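Local coordinates for aminotransferase, class III (Thermomicrobium roseum, PDB 6IO1), which acts as a thermostable (S)-enantioselective omega-transaminase, probably moving amino groups between substrates by way of its pyridoxal 5'-phosphate cofactor, at residues R150-H155 against L184-K189; G160-T165 against G175-G180; Q207-T212 against A247-K252; L380-V385 against I422-P427. One frame throughout, in Å; residues are numbered along the deposited sequence.

Interaction 1: R150-H155 against L184-K189. With PMP (4'-deoxy-4'-aminopyridoxal-5'-phosphate), chain C.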
loop_
_atom_site.group_PDB
_atom_site.type_symbol
_atom_site.label_atom_id
_atom_site.label_comp_id
_atom_site.label_asym_id
_atom_site.label_seq_id
_atom_site.Cartn_x
_atom_site.Cartn_y
_atom_site.Cartn_z
ATOM N N ARG B 150 -21.113 5.388 1.926
ATOM C CA ARG B 150 -21.934 6.526 1.549
ATOM C C ARG B 150 -21.478 7.112 0.220
ATOM O O ARG B 150 -20.324 6.967 -0.191
ATOM C CB ARG B 150 -21.908 7.613 2.631
ATOM C CG ARG B 150 -22.398 7.138 3.988
ATOM C CD ARG B 150 -22.109 8.159 5.071
ATOM N NE ARG B 150 -20.677 8.343 5.282
ATOM C CZ ARG B 150 -20.155 9.219 6.133
ATOM N NH1 ARG B 150 -20.949 9.976 6.877
ATOM N NH2 ARG B 150 -18.839 9.322 6.259
ATOM N N ARG B 151 -22.419 7.764 -0.456
ATOM C CA ARG B 151 -22.079 8.594 -1.601
ATOM C C ARG B 151 -21.160 9.718 -1.145
ATOM O O ARG B 151 -21.286 10.218 -0.026
ATOM C CB ARG B 151 -23.341 9.178 -2.240
ATOM C CG ARG B 151 -24.261 8.166 -2.902
ATOM C CD ARG B 151 -25.525 8.848 -3.407
ATOM N NE ARG B 151 -26.371 7.954 -4.193
ATOM C CZ ARG B 151 -26.311 7.840 -5.516
ATOM N NH1 ARG B 151 -25.467 8.591 -6.211
ATOM N NH2 ARG B 151 -27.118 7.000 -6.148
ATOM N N MET B 152 -20.179 10.054 -1.981
ATOM C CA MET B 152 -19.162 11.082 -1.754
ATOM C C MET B 152 -18.093 10.602 -0.778
ATOM O O MET B 152 -17.200 11.383 -0.435
ATOM C CB MET B 152 -19.740 12.419 -1.255
ATOM C CG MET B 152 -20.851 12.982 -2.134
ATOM S SD MET B 152 -21.632 14.461 -1.457
ATOM C CE MET B 152 -20.394 15.701 -1.824
ATOM N N ALA B 153 -18.162 9.364 -0.297
ATOM C CA ALA B 153 -17.109 8.822 0.548
ATOM C C ALA B 153 -15.893 8.451 -0.291
ATOM O O ALA B 153 -16.022 8.030 -1.443
ATOM C CB ALA B 153 -17.608 7.595 1.308
ATOM N N TYR B 154 -14.707 8.625 0.289
ATOM C CA TYR B 154 -13.455 8.232 -0.352
ATOM C C TYR B 154 -12.617 7.454 0.652
ATOM O O TYR B 154 -12.192 8.008 1.670
ATOM C CB TYR B 154 -12.684 9.440 -0.880
ATOM C CG TYR B 154 -11.456 9.037 -1.662
ATOM C CD1 TYR B 154 -11.550 8.675 -3.000
ATOM C CD2 TYR B 154 -10.206 8.996 -1.059
ATOM C CE1 TYR B 154 -10.432 8.294 -3.716
ATOM C CE2 TYR B 154 -9.086 8.617 -1.768
ATOM C CZ TYR B 154 -9.202 8.269 -3.096
ATOM O OH TYR B 154 -8.083 7.893 -3.803
ATOM N N HIS B 155 -12.385 6.173 0.368
ATOM C CA HIS B 155 -11.635 5.299 1.261
ATOM C C HIS B 155 -10.431 4.653 0.584
ATOM O O HIS B 155 -9.817 3.752 1.167
ATOM C CB HIS B 155 -12.558 4.214 1.824
ATOM C CG HIS B 155 -13.770 4.750 2.519
ATOM N ND1 HIS B 155 -13.707 5.383 3.743
ATOM C CD2 HIS B 155 -15.075 4.749 2.163
ATOM C CE1 HIS B 155 -14.923 5.747 4.110
ATOM N NE2 HIS B 155 -15.771 5.374 3.168
ATOM N N LEU B 184 -24.902 4.591 0.841
ATOM C CA LEU B 184 -25.935 5.447 1.396
ATOM C C LEU B 184 -25.755 6.878 0.886
ATOM O O LEU B 184 -24.751 7.222 0.258
ATOM C CB LEU B 184 -25.895 5.407 2.924
ATOM C CG LEU B 184 -26.020 4.064 3.643
ATOM C CD1 LEU B 184 -25.436 4.138 5.048
ATOM C CD2 LEU B 184 -27.467 3.627 3.702
ATOM N N THR B 185 -26.752 7.721 1.152
ATOM C CA THR B 185 -26.647 9.125 0.779
ATOM C C THR B 185 -25.675 9.856 1.697
ATOM O O THR B 185 -25.548 9.543 2.884
ATOM C CB THR B 185 -28.010 9.819 0.822
ATOM O OG1 THR B 185 -28.415 10.013 2.183
ATOM C CG2 THR B 185 -29.055 9.003 0.085
ATOM N N ALA B 186 -24.944 10.813 1.119
ATOM C CA ALA B 186 -23.982 11.637 1.886
ATOM C C ALA B 186 -24.752 12.652 2.742
ATOM O O ALA B 186 -25.763 13.187 2.248
ATOM C CB ALA B 186 -23.044 12.330 0.930
ATOM N N PRO B 187 -24.301 12.980 3.974
ATOM C CA PRO B 187 -24.984 13.978 4.801
ATOM C C PRO B 187 -24.468 15.334 4.301
ATOM O O PRO B 187 -23.697 15.974 4.990
ATOM C CB PRO B 187 -24.443 13.678 6.205
ATOM C CG PRO B 187 -23.044 13.159 5.951
ATOM C CD PRO B 187 -23.132 12.402 4.641
ATOM N N TYR B 188 -24.933 15.719 3.108
ATOM C CA TYR B 188 -24.508 16.929 2.404
ATOM C C TYR B 188 -25.695 17.891 2.390
ATOM O O TYR B 188 -26.510 17.890 1.469
ATOM C CB TYR B 188 -24.032 16.538 1.007
ATOM C CG TYR B 188 -23.538 17.638 0.097
ATOM C CD1 TYR B 188 -23.018 18.822 0.598
ATOM C CD2 TYR B 188 -23.568 17.468 -1.281
ATOM C CE1 TYR B 188 -22.562 19.812 -0.256
ATOM C CE2 TYR B 188 -23.114 18.448 -2.135
ATOM C CZ TYR B 188 -22.612 19.619 -1.620
ATOM O OH TYR B 188 -22.160 20.598 -2.474
ATOM N N LYS B 189 -25.777 18.728 3.430
ATOM C CA LYS B 189 -26.962 19.559 3.642
ATOM C C LYS B 189 -27.142 20.606 2.548
ATOM O O LYS B 189 -28.277 20.933 2.184
ATOM C CB LYS B 189 -26.885 20.237 5.009
ATOM C CG LYS B 189 -28.218 20.751 5.519
ATOM C CD LYS B 189 -28.047 21.519 6.818
ATOM C CE LYS B 189 -29.389 21.827 7.450
ATOM N NZ LYS B 189 -29.313 22.952 8.423
HETATM N N1 PMP C . -8.910 7.032 3.205
HETATM C C2 PMP C . -9.136 8.342 3.115
HETATM C C2A PMP C . -10.086 8.980 4.080
HETATM C C3 PMP C . -8.498 9.110 2.133
HETATM O O3 PMP C . -8.749 10.449 2.065
HETATM C C4 PMP C . -7.613 8.499 1.240
HETATM C C4A PMP C . -6.914 9.306 0.174
HETATM N N4A PMP C . -6.698 10.699 0.576
HETATM C C5 PMP C . -7.388 7.119 1.352
HETATM C C6 PMP C . -8.062 6.439 2.350
HETATM C C5A PMP C . -6.454 6.407 0.422
HETATM O O4P PMP C . -5.091 6.419 0.953
HETATM P P PMP C . -3.848 5.840 0.100
HETATM O O1P PMP C . -2.629 6.004 0.987
HETATM O O2P PMP C . -4.179 4.390 -0.189
HETATM O O3P PMP C . -3.783 6.690 -1.154
#
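Arg150 and Leu184 pair in parallel at the C-terminal ends of neighbouring strands 146-150 and 181-184, the latter the outermost strand, within this chain, of the large-domain sheet of a fold-type I pyridoxal-phosphate enzyme. Arg151 N donates to Leu184 O just beyond, though the modelled length of that bond is doubtfully short. The chain then swings round in a type II beta turn from Arg150 to Ala153, and Met152, third in the turn with a positive phi of 76°, is directed at the other loop. Its side chain can be followed outward. CB lies 4.0 Å from Ala186 CB, CG comes to 3.8 Å from that same methyl, and SD closes to 3.5 Å. SD also sits 3.6 Å from Tyr188 CD2, a Met-aromatic contact made obliquely to the ring. A bend at the last torsion (chi3 77°) then carries CE over one face of the Tyr188 ring, 4.1 Å from its centroid, as a CH-pi contact. An alanine here is likely to leave this ring face without its methyl cover, lose the oblique sulfur contact and open a gap beside Ala186. At the start of the turn Arg150 crosses Leu184 at a slant, Arg150 CG 4.0 Å from Leu184 CB. Its guanidinium hydrogen-bonds Glu227 O and the hydroxyl of Tyr242. Further on, Tyr154 and His155 line the cofactor pocket, where His155 ND1 is hydrogen-bonded to Asp260 OD2. Where the Arg150 guanidinium passes Pro187, NH1 lies 3.9 Å from CG of the proline ring.

Interaction 2: G160-T165 against G175-G180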
loop_
_atom_site.group_PDB
_atom_site.type_symbol
_atom_site.label_atom_id
_atom_site.label_comp_id
_atom_site.label_asym_id
_atom_site.label_seq_id
_atom_site.Cartn_x
_atom_site.Cartn_y
_atom_site.Cartn_z
ATOM N N GLY B 160 -11.121 -3.627 -1.864
ATOM C CA GLY B 160 -12.432 -3.277 -1.342
ATOM C C GLY B 160 -12.611 -1.793 -1.096
ATOM O O GLY B 160 -13.728 -1.278 -1.193
ATOM N N ALA B 161 -11.524 -1.086 -0.769
ATOM C CA ALA B 161 -11.613 0.358 -0.571
ATOM C C ALA B 161 -12.210 1.046 -1.792
ATOM O O ALA B 161 -13.056 1.940 -1.662
ATOM C CB ALA B 161 -10.233 0.939 -0.251
ATOM N N LEU B 162 -11.820 0.600 -2.991
ATOM C CA LEU B 162 -12.382 1.172 -4.210
ATOM C C LEU B 162 -13.897 1.023 -4.228
ATOM O O LEU B 162 -14.615 1.947 -4.628
ATOM C CB LEU B 162 -11.753 0.515 -5.441
ATOM C CG LEU B 162 -12.295 0.895 -6.826
ATOM C CD1 LEU B 162 -12.277 2.402 -7.065
ATOM C CD2 LEU B 162 -11.524 0.171 -7.919
ATOM N N SER B 163 -14.403 -0.135 -3.799
ATOM C CA SER B 163 -15.847 -0.305 -3.689
ATOM C C SER B 163 -16.425 0.575 -2.587
ATOM O O SER B 163 -17.517 1.133 -2.741
ATOM C CB SER B 163 -16.191 -1.773 -3.442
ATOM O OG SER B 163 -15.817 -2.583 -4.541
ATOM N N ALA B 164 -15.713 0.696 -1.461
ATOM C CA ALA B 164 -16.200 1.522 -0.360
ATOM C C ALA B 164 -16.334 2.983 -0.774
ATOM O O ALA B 164 -17.256 3.679 -0.333
ATOM C CB ALA B 164 -15.273 1.390 0.848
ATOM N N THR B 165 -15.414 3.465 -1.605
ATOM C CA THR B 165 -15.473 4.837 -2.092
ATOM C C THR B 165 -16.777 5.092 -2.838
ATOM O O THR B 165 -17.226 4.266 -3.637
ATOM C CB THR B 165 -14.277 5.113 -3.005
ATOM O OG1 THR B 165 -13.080 5.191 -2.219
ATOM C CG2 THR B 165 -14.456 6.412 -3.778
ATOM N N GLY B 175 -13.170 -1.543 -14.754
ATOM C CA GLY B 175 -13.715 -2.881 -14.762
ATOM C C GLY B 175 -14.561 -3.208 -13.548
ATOM O O GLY B 175 -15.031 -2.321 -12.826
ATOM N N PRO B 176 -14.773 -4.500 -13.304
ATOM C CA PRO B 176 -15.627 -4.908 -12.184
ATOM C C PRO B 176 -14.962 -4.655 -10.840
ATOM O O PRO B 176 -13.735 -4.646 -10.713
ATOM C CB PRO B 176 -15.840 -6.407 -12.426
ATOM C CG PRO B 176 -14.657 -6.833 -13.222
ATOM C CD PRO B 176 -14.241 -5.651 -14.053
ATOM N N ARG B 177 -15.799 -4.496 -9.809
ATOM C CA ARG B 177 -15.319 -4.217 -8.428
ATOM C C ARG B 177 -15.808 -5.324 -7.488
ATOM O O ARG B 177 -16.769 -6.028 -7.857
ATOM C CB ARG B 177 -15.803 -2.844 -7.951
ATOM C CG ARG B 177 -15.394 -1.689 -8.852
ATOM C CD ARG B 177 -15.922 -0.361 -8.344
ATOM N NE ARG B 177 -17.367 -0.376 -8.163
ATOM C CZ ARG B 177 -18.247 -0.084 -9.114
ATOM N NH1 ARG B 177 -19.542 -0.125 -8.853
ATOM N NH2 ARG B 177 -17.828 0.250 -10.322
ATOM N N PRO B 178 -15.171 -5.538 -6.315
ATOM C CA PRO B 178 -15.590 -6.600 -5.397
ATOM C C PRO B 178 -17.037 -6.386 -4.933
ATOM O O PRO B 178 -17.389 -5.271 -4.591
ATOM C CB PRO B 178 -14.638 -6.442 -4.202
ATOM C CG PRO B 178 -13.440 -5.712 -4.770
ATOM C CD PRO B 178 -14.016 -4.788 -5.822
ATOM N N PRO B 179 -17.880 -7.443 -4.923
ATOM C CA PRO B 179 -19.282 -7.331 -4.507
ATOM C C PRO B 179 -19.471 -7.269 -2.983
ATOM O O PRO B 179 -18.600 -7.721 -2.263
ATOM C CB PRO B 179 -19.902 -8.624 -5.054
ATOM C CG PRO B 179 -18.767 -9.620 -4.993
ATOM C CD PRO B 179 -17.527 -8.810 -5.311
ATOM N N GLY B 180 -20.599 -6.701 -2.545
ATOM C CA GLY B 180 -20.932 -6.614 -1.140
ATOM C C GLY B 180 -20.931 -5.225 -0.542
ATOM O O GLY B 180 -20.928 -5.102 0.687
#
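Ser163 makes the one hydrogen bond of this contact, OG donating to Pro178 O over 3.1 Å. The hydroxyl arrives in the carbonyl plane, on a lone pair, at a C=O...O angle of 130°. With chi1 at -64°, OG stands beside its own backbone N and faces the extended segment that passes the helix.

The other contacts between the two segments are plain packing. The same OG lies 3.4 Å from Arg177 CB and also abuts CD of the Pro178 ring, so the hydroxyl touches both residues of the passing segment. Leu162 meets Arg177 at about a right angle, its CG 4.1 Å from CD of the arginine, while CG of Pro178 comes to 4.3 Å from Gly160 N.

Cation-pi interaction comes from outside the two segments: the guanidinium of Arg177 pairs with Trp171, whose NE1 in turn bonds to Leu162 O. The joint, which packs helix 159-164 against the loop leading into strand 181-184, borders the dimer interface, where Pro178 packs on Pro178 of the second subunit.

Pro178 and Pro179 have no N-H to give, so at these two positions the backbone can only accept, and the serine hydroxyl is the donor.

Interaction 3: Q207-T212 against A247-K252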
loop_
_atom_site.group_PDB
_atom_site.type_symbol
_atom_site.label_atom_id
_atom_site.label_comp_id
_atom_site.label_asym_id
_atom_site.label_seq_id
_atom_site.Cartn_x
_atom_site.Cartn_y
_atom_site.Cartn_z
ATOM N N GLN B 207 -33.596 7.453 9.151
ATOM C CA GLN B 207 -34.661 6.661 8.546
ATOM C C GLN B 207 -34.154 5.898 7.331
ATOM O O GLN B 207 -34.462 4.709 7.154
ATOM C CB GLN B 207 -35.818 7.582 8.162
ATOM C CG GLN B 207 -37.046 6.895 7.603
ATOM C CD GLN B 207 -38.231 7.838 7.530
ATOM O OE1 GLN B 207 -39.114 7.811 8.387
ATOM N NE2 GLN B 207 -38.246 8.691 6.512
ATOM N N GLU B 208 -33.363 6.563 6.487
ATOM C CA GLU B 208 -32.803 5.885 5.323
ATOM C C GLU B 208 -31.895 4.732 5.736
ATOM O O GLU B 208 -31.965 3.643 5.153
ATOM C CB GLU B 208 -32.041 6.877 4.450
ATOM C CG GLU B 208 -31.201 6.199 3.392
ATOM C CD GLU B 208 -30.160 7.110 2.813
ATOM O OE1 GLU B 208 -30.242 8.335 3.053
ATOM O OE2 GLU B 208 -29.240 6.605 2.134
ATOM N N LEU B 209 -31.041 4.949 6.739
ATOM C CA LEU B 209 -30.142 3.888 7.188
ATOM C C LEU B 209 -30.923 2.690 7.716
ATOM O O LEU B 209 -30.625 1.538 7.376
ATOM C CB LEU B 209 -29.190 4.422 8.260
ATOM C CG LEU B 209 -28.335 3.377 8.983
ATOM C CD1 LEU B 209 -27.486 2.590 7.995
ATOM C CD2 LEU B 209 -27.462 4.033 10.041
ATOM N N GLU B 210 -31.938 2.946 8.545
ATOM C CA GLU B 210 -32.725 1.855 9.111
ATOM C C GLU B 210 -33.445 1.069 8.022
ATOM O O GLU B 210 -33.448 -0.169 8.029
ATOM C CB GLU B 210 -33.727 2.401 10.130
ATOM C CG GLU B 210 -33.096 3.097 11.325
ATOM C CD GLU B 210 -33.729 2.686 12.638
ATOM O OE1 GLU B 210 -33.827 1.469 12.896
ATOM O OE2 GLU B 210 -34.136 3.581 13.406
ATOM N N GLU B 211 -34.071 1.772 7.076
ATOM C CA GLU B 211 -34.804 1.080 6.020
ATOM C C GLU B 211 -33.862 0.302 5.105
ATOM O O GLU B 211 -34.202 -0.796 4.644
ATOM C CB GLU B 211 -35.672 2.079 5.257
ATOM C CG GLU B 211 -36.771 2.629 6.155
ATOM C CD GLU B 211 -37.899 3.306 5.409
ATOM O OE1 GLU B 211 -38.862 2.610 5.037
ATOM O OE2 GLU B 211 -37.839 4.540 5.233
ATOM N N THR B 212 -32.671 0.847 4.827
ATOM C CA THR B 212 -31.693 0.102 4.036
ATOM C C THR B 212 -31.258 -1.167 4.758
ATOM O O THR B 212 -31.156 -2.241 4.146
ATOM C CB THR B 212 -30.485 0.983 3.722
ATOM O OG1 THR B 212 -30.887 2.056 2.861
ATOM C CG2 THR B 212 -29.400 0.167 3.031
ATOM N N ALA B 247 -24.485 5.878 14.816
ATOM C CA ALA B 247 -23.823 4.853 15.614
ATOM C C ALA B 247 -24.822 4.086 16.470
ATOM O O ALA B 247 -24.671 2.876 16.676
ATOM C CB ALA B 247 -22.741 5.488 16.487
ATOM N N ALA B 248 -25.841 4.775 16.991
ATOM C CA ALA B 248 -26.862 4.094 17.780
ATOM C C ALA B 248 -27.611 3.069 16.941
ATOM O O ALA B 248 -27.869 1.951 17.401
ATOM C CB ALA B 248 -27.832 5.112 18.378
ATOM N N VAL B 249 -27.967 3.428 15.705
ATOM C CA VAL B 249 -28.634 2.467 14.823
ATOM C C VAL B 249 -27.727 1.264 14.567
ATOM O O VAL B 249 -28.147 0.096 14.667
ATOM C CB VAL B 249 -29.053 3.147 13.507
ATOM C CG1 VAL B 249 -29.628 2.125 12.537
ATOM C CG2 VAL B 249 -30.055 4.259 13.778
ATOM N N LEU B 250 -26.456 1.538 14.253
ATOM C CA LEU B 250 -25.513 0.461 13.966
ATOM C C LEU B 250 -25.388 -0.488 15.152
ATOM O O LEU B 250 -25.406 -1.713 14.989
ATOM C CB LEU B 250 -24.149 1.043 13.594
ATOM C CG LEU B 250 -24.088 1.860 12.303
ATOM C CD1 LEU B 250 -22.700 2.448 12.112
ATOM C CD2 LEU B 250 -24.486 1.007 11.108
ATOM N N ARG B 251 -25.259 0.067 16.360
ATOM C CA ARG B 251 -25.203 -0.765 17.557
ATOM C C ARG B 251 -26.505 -1.523 17.773
ATOM O O ARG B 251 -26.488 -2.653 18.275
ATOM C CB ARG B 251 -24.881 0.094 18.779
ATOM C CG ARG B 251 -23.464 0.639 18.795
ATOM C CD ARG B 251 -23.080 1.125 20.181
ATOM N NE ARG B 251 -24.062 2.063 20.719
ATOM C CZ ARG B 251 -24.088 3.362 20.439
ATOM N NH1 ARG B 251 -23.188 3.884 19.618
ATOM N NH2 ARG B 251 -25.018 4.138 20.978
ATOM N N LYS B 252 -27.640 -0.916 17.415
ATOM C CA LYS B 252 -28.919 -1.606 17.538
ATOM C C LYS B 252 -28.928 -2.885 16.716
ATOM O O LYS B 252 -29.464 -3.909 17.154
ATOM C CB LYS B 252 -30.063 -0.688 17.108
ATOM C CG LYS B 252 -31.394 -1.406 16.923
ATOM C CD LYS B 252 -32.465 -0.473 16.380
ATOM C CE LYS B 252 -33.702 -1.247 15.952
ATOM N NZ LYS B 252 -34.765 -0.351 15.418
#
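Leu209 and Val249 slide past each other in opposite directions, with CD2 of the leucine 3.8 Å from CG1 of the valine. The same CG1 is shared with Glu210, whose CG also lies 3.8 Å away, so the valine methyl is set between the leucine branch and the aliphatic part of the glutamate. Leu250 also approaches Leu209, CD2 to CD2 4.4 Å. The two helices run almost parallel, at 18° with axes 10.4 Å apart: 198-216 and 242-253 are the connecting helices of successive beta-alpha-beta units, leading into strands 221-226 and 256-260 and lying side by side on one face of the large-domain sheet. Glu210 turns at chi2 (-135°), which lays its carboxylate beside the Val249 methyls, and Lys252, extended beyond CG, reaches across at about a right angle. Lys252 NZ forms a salt bridge to Glu210 OE1 (3.2 Å), meeting the syn lone pair of that oxygen. OE1 also accepts from the hydroxyl of Tyr253. An alanine in place of Glu210 would probably leave the Lys252 ammonium and the Tyr253 hydroxyl without this acceptor and strip the cover from one side of Val249. Val206 and Ile213 of helix 198-216 also touch that valine.

Interaction 4: L380-V385 against I422-P427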
loop_
_atom_site.group_PDB
_atom_site.type_symbol
_atom_site.label_atom_id
_atom_site.label_comp_id
_atom_site.label_asym_id
_atom_site.label_seq_id
_atom_site.Cartn_x
_atom_site.Cartn_y
_atom_site.Cartn_z
ATOM N N LEU B 380 -10.965 22.656 4.761
ATOM C CA LEU B 380 -11.836 23.727 4.294
ATOM C C LEU B 380 -12.108 23.579 2.805
ATOM O O LEU B 380 -11.280 23.058 2.054
ATOM C CB LEU B 380 -11.232 25.108 4.585
ATOM C CG LEU B 380 -10.977 25.425 6.062
ATOM C CD1 LEU B 380 -9.487 25.397 6.372
ATOM C CD2 LEU B 380 -11.588 26.761 6.451
ATOM N N LEU B 381 -13.283 24.053 2.386
ATOM C CA LEU B 381 -13.687 24.000 0.989
ATOM C C LEU B 381 -14.512 25.230 0.634
ATOM O O LEU B 381 -15.396 25.648 1.392
ATOM C CB LEU B 381 -14.492 22.730 0.682
ATOM C CG LEU B 381 -14.730 22.414 -0.799
ATOM C CD1 LEU B 381 -14.666 20.923 -1.040
ATOM C CD2 LEU B 381 -16.064 22.961 -1.282
ATOM N N VAL B 382 -14.200 25.796 -0.529
ATOM C CA VAL B 382 -14.967 26.854 -1.174
ATOM C C VAL B 382 -15.629 26.232 -2.395
ATOM O O VAL B 382 -14.944 25.898 -3.373
ATOM C CB VAL B 382 -14.077 28.039 -1.572
ATOM C CG1 VAL B 382 -14.895 29.102 -2.295
ATOM C CG2 VAL B 382 -13.375 28.621 -0.355
ATOM N N GLU B 383 -16.948 26.042 -2.333
ATOM C CA GLU B 383 -17.712 25.473 -3.434
ATOM C C GLU B 383 -18.104 26.585 -4.399
ATOM O O GLU B 383 -18.760 27.554 -4.004
ATOM C CB GLU B 383 -18.954 24.750 -2.915
ATOM C CG GLU B 383 -19.853 24.206 -4.015
ATOM C CD GLU B 383 -20.790 23.121 -3.525
ATOM O OE1 GLU B 383 -20.601 22.635 -2.390
ATOM O OE2 GLU B 383 -21.716 22.749 -4.278
ATOM N N VAL B 384 -17.703 26.442 -5.659
ATOM C CA VAL B 384 -17.915 27.461 -6.679
ATOM C C VAL B 384 -19.117 27.072 -7.527
ATOM O O VAL B 384 -19.246 25.915 -7.948
ATOM C CB VAL B 384 -16.659 27.641 -7.548
ATOM C CG1 VAL B 384 -16.955 28.530 -8.745
ATOM C CG2 VAL B 384 -15.523 28.218 -6.717
ATOM N N VAL B 385 -20.003 28.039 -7.770
ATOM C CA VAL B 385 -21.205 27.848 -8.567
ATOM C C VAL B 385 -21.314 29.013 -9.540
ATOM O O VAL B 385 -20.764 30.092 -9.316
ATOM C CB VAL B 385 -22.484 27.751 -7.705
ATOM C CG1 VAL B 385 -22.465 26.488 -6.856
ATOM C CG2 VAL B 385 -22.635 28.989 -6.836
ATOM N N ILE B 422 -12.383 24.952 -4.498
ATOM C CA ILE B 422 -11.043 24.950 -3.917
ATOM C C ILE B 422 -11.080 24.249 -2.564
ATOM O O ILE B 422 -11.940 24.543 -1.729
ATOM C CB ILE B 422 -10.486 26.380 -3.779
ATOM C CG1 ILE B 422 -10.318 27.019 -5.158
ATOM C CG2 ILE B 422 -9.163 26.372 -3.031
ATOM C CD1 ILE B 422 -9.783 28.434 -5.118
ATOM N N VAL B 423 -10.161 23.297 -2.376
ATOM C CA VAL B 423 -10.069 22.517 -1.105
ATOM C C VAL B 423 -8.727 22.848 -0.446
ATOM O O VAL B 423 -7.692 22.744 -1.131
ATOM C CB VAL B 423 -10.207 21.004 -1.367
ATOM C CG1 VAL B 423 -10.180 20.206 -0.072
ATOM C CG2 VAL B 423 -11.460 20.684 -2.167
ATOM N N MET B 424 -8.752 23.218 0.838
ATOM C CA MET B 424 -7.505 23.589 1.557
ATOM C C MET B 424 -7.307 22.701 2.791
ATOM O O MET B 424 -8.253 22.576 3.594
ATOM C CB MET B 424 -7.562 25.053 2.000
ATOM C CG MET B 424 -7.511 26.034 0.845
ATOM S SD MET B 424 -8.179 27.657 1.288
ATOM C CE MET B 424 -9.930 27.282 1.356
ATOM N N ALA B 425 -6.109 22.125 2.925
ATOM C CA ALA B 425 -5.732 21.308 4.082
ATOM C C ALA B 425 -4.315 21.675 4.500
ATOM O O ALA B 425 -3.381 20.881 4.350
ATOM C CB ALA B 425 -5.844 19.817 3.755
ATOM N N PRO B 426 -4.107 22.889 5.057
ATOM C CA PRO B 426 -2.768 23.370 5.428
ATOM C C PRO B 426 -2.125 22.659 6.629
ATOM O O PRO B 426 -2.835 22.032 7.394
ATOM C CB PRO B 426 -3.003 24.851 5.764
ATOM C CG PRO B 426 -4.443 24.898 6.220
ATOM C CD PRO B 426 -5.152 23.869 5.362
ATOM N N PRO B 427 -0.784 22.739 6.794
ATOM C CA PRO B 427 -0.087 22.096 7.914
ATOM C C PRO B 427 -0.609 22.652 9.247
ATOM O O PRO B 427 -0.856 23.842 9.337
ATOM C CB PRO B 427 1.381 22.503 7.718
ATOM C CG PRO B 427 1.482 22.823 6.244
ATOM C CD PRO B 427 0.141 23.435 5.896
#
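Leu381 and Val423 form the central, non-hydrogen-bonded pair of an antiparallel strand pairing, flanked by the hydrogen-bonded pairs Leu380-Met424 and Val382-Ile422. Strands 379-384 and 421-424 are neighbours in the mixed sheet that combines strands from the two ends of the chain, the small-domain sheet of this aminotransferase family. Four backbone bonds join them. Val382 N to Ile422 O (2.8 Å) and Met424 N to Leu380 O (2.8 Å) are nearly straight at 169° and 171°, and each is returned by a bond of 3.0 Å, from Ile422 N to Val382 O and from Leu380 N to Met424 O.

On the face of the central pair, Leu381 CD1 presses on Val423 CG2 at 3.4 Å, tighter than usual for two methyls. Phe57 and Trp61 lie against Val423 from beyond, Val235 against Leu381. The other face carries Leu380, Val382, Ile422 and Met424. Here helix 346-361 covers Leu380 and Met424, and helix 432-450 covers Ile422 and Met424, so the sheet is packed by helices on this side. Glu383, turned away from the second strand, forms salt bridges to Arg374 and Arg191 and is hydrogen-bonded to Tyr188 OH. Under the two helices the Met424 chain, bent at chi3 (-73°), tucks its CE methyl across the neighbouring strand, 4.1 Å from both Leu380 CB and Val382 CG2.

How the interactions relate
Interactions 1, 2 and 3 belong to the large-domain sheet and its helices, whereas interaction 4 is in the other mixed sheet, with strands from both chain ends. Along the chain, interaction 2 falls between the two segments of 1; 3 and then 4 follow. Interaction 1 is the hub: its centre lies about 15 Å from those of 2 and 3 and about 17 Å from 4's, and it touches all three, through His155 N to Thr165 OG1, Thr185 OG1 to Glu208 OE1 and Tyr188 OH to Glu383 OE1. Interactions 3 and 4 stand farthest apart, centres about 31 Å. The loops after strands 146-150 and 181-184 link cofactor pocket, outer helices and small-domain sheet.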